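Local coordinates for protein PlyP35 (Listeria phage P35, PDB 6S3Y) that is the cell-wall-binding part of a Listeria phage endolysin and probably directs the enzyme to the bacterial cell wall, at residues 111-114 against 118-121. Numbering follows the deposited sequence.
Sequences HPAS and YPLY
The CA atoms of Ala113 and Tyr118 come nearest, 5.5 Å apart, where the irregular segment 111-114 passes strand residues 118-121. The two segments meet by van der Waals packing, without direct hydrogen bonds. Ala113 points its methyl at the strand and sets it over the centre of the Tyr118 ring: CB lies 4.0 Å from the ring centroid, 11° off the normal, a CH-pi contact on one face. The tyrosine reaches this place because its CG stands beside the backbone N, anti to the carbonyl carbon (chi1 -72°), which lays the ring back along the loop. The CD2-CE2 side of the ring then runs past the loop backbone, with Tyr118 CD2 3.5 Å from His111 O and CE2 3.8 Å from Ala113 N. Both segments fall in the second of two sequence-related SH3-clan cell-wall-binding regions, although strand 107-110 pairs with the N-terminal strand 6-17, and the contact folds the connection between strands 107-110 and 117-121 back onto the latter strand. Pro119 CD lies beside the same methyl, 4.3 Å from Ala113 CB, and also packs against the carbonyl oxygen His111 O at 3.7 Å. The side chains of His111 and Pro119 cross at about a right angle, and Pro119 CG meets the edge of the His111 ring, 4.1 Å from ND1. Strand 117-121 pairs with 128-132 through backbone bonds of Tyr118 with Ile131 and Leu120 with Phe129, while Pro119 O accepts a hydrogen bond from Thr110 OG1. Phe136 packs edge-to-face with the Tyr118 ring, tying this surface contact to the C-terminal strand.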
# COMPACT_ATOMS: atom_id res chain seq x y z
N HIS A 111 13.95 -11.43 5.53
CA HIS A 111 15.40 -11.63 5.30
C HIS A 111 15.82 -10.64 4.24
O HIS A 111 15.00 -10.30 3.40
CB HIS A 111 15.70 -13.07 4.85
CG HIS A 111 15.20 -14.09 5.82
ND1 HIS A 111 13.94 -14.62 5.74
CD2 HIS A 111 15.75 -14.56 6.96
CE1 HIS A 111 13.75 -15.42 6.76
NE2 HIS A 111 14.84 -15.40 7.52
N PRO A 112 17.09 -10.20 4.24
CA PRO A 112 17.63 -9.32 3.22
C PRO A 112 17.30 -9.86 1.84
O PRO A 112 17.56 -11.02 1.60
CB PRO A 112 19.16 -9.32 3.42
CG PRO A 112 19.32 -9.70 4.86
CD PRO A 112 18.12 -10.54 5.23
N ALA A 113 16.72 -9.01 1.00
CA ALA A 113 16.31 -9.33 -0.38
C ALA A 113 16.99 -8.32 -1.30
O ALA A 113 16.65 -7.13 -1.21
CB ALA A 113 14.80 -9.32 -0.50
N SER A 114 17.96 -8.79 -2.08
CA SER A 114 18.70 -7.99 -3.09
C SER A 114 17.72 -7.50 -4.17
O SER A 114 17.97 -6.39 -4.69
CB SER A 114 19.81 -8.80 -3.71
OG SER A 114 19.28 -9.80 -4.58
N TYR A 118 10.70 -8.88 -0.30
CA TYR A 118 11.04 -9.37 1.05
C TYR A 118 10.16 -10.58 1.35
O TYR A 118 8.93 -10.50 1.26
CB TYR A 118 10.96 -8.23 2.06
CG TYR A 118 12.09 -7.25 1.91
CD1 TYR A 118 12.03 -6.23 0.98
CD2 TYR A 118 13.25 -7.38 2.65
CE1 TYR A 118 13.09 -5.35 0.80
CE2 TYR A 118 14.31 -6.50 2.49
CZ TYR A 118 14.23 -5.49 1.56
OH TYR A 118 15.26 -4.62 1.43
N PRO A 119 10.78 -11.75 1.65
CA PRO A 119 10.01 -12.97 1.85
C PRO A 119 9.39 -13.05 3.25
O PRO A 119 10.05 -12.73 4.23
CB PRO A 119 11.06 -14.07 1.65
CG PRO A 119 12.36 -13.40 2.14
CD PRO A 119 12.23 -11.97 1.68
N LEU A 120 8.14 -13.47 3.29
CA LEU A 120 7.38 -13.72 4.54
C LEU A 120 6.96 -15.19 4.50
O LEU A 120 6.12 -15.55 3.61
CB LEU A 120 6.15 -12.81 4.63
CG LEU A 120 6.45 -11.32 4.69
CD1 LEU A 120 5.16 -10.49 4.65
CD2 LEU A 120 7.24 -10.98 5.93
N TYR A 121 7.50 -15.98 5.42
CA TYR A 121 7.10 -17.39 5.61
C TYR A 121 6.00 -17.42 6.69
O TYR A 121 6.30 -17.14 7.87
CB TYR A 121 8.28 -18.27 6.01
CG TYR A 121 7.82 -19.71 6.14
CD1 TYR A 121 7.67 -20.51 5.01
CD2 TYR A 121 7.49 -20.28 7.37
CE1 TYR A 121 7.29 -21.85 5.10
CE2 TYR A 121 7.04 -21.59 7.47
CZ TYR A 121 6.97 -22.39 6.34
OH TYR A 121 6.58 -23.71 6.45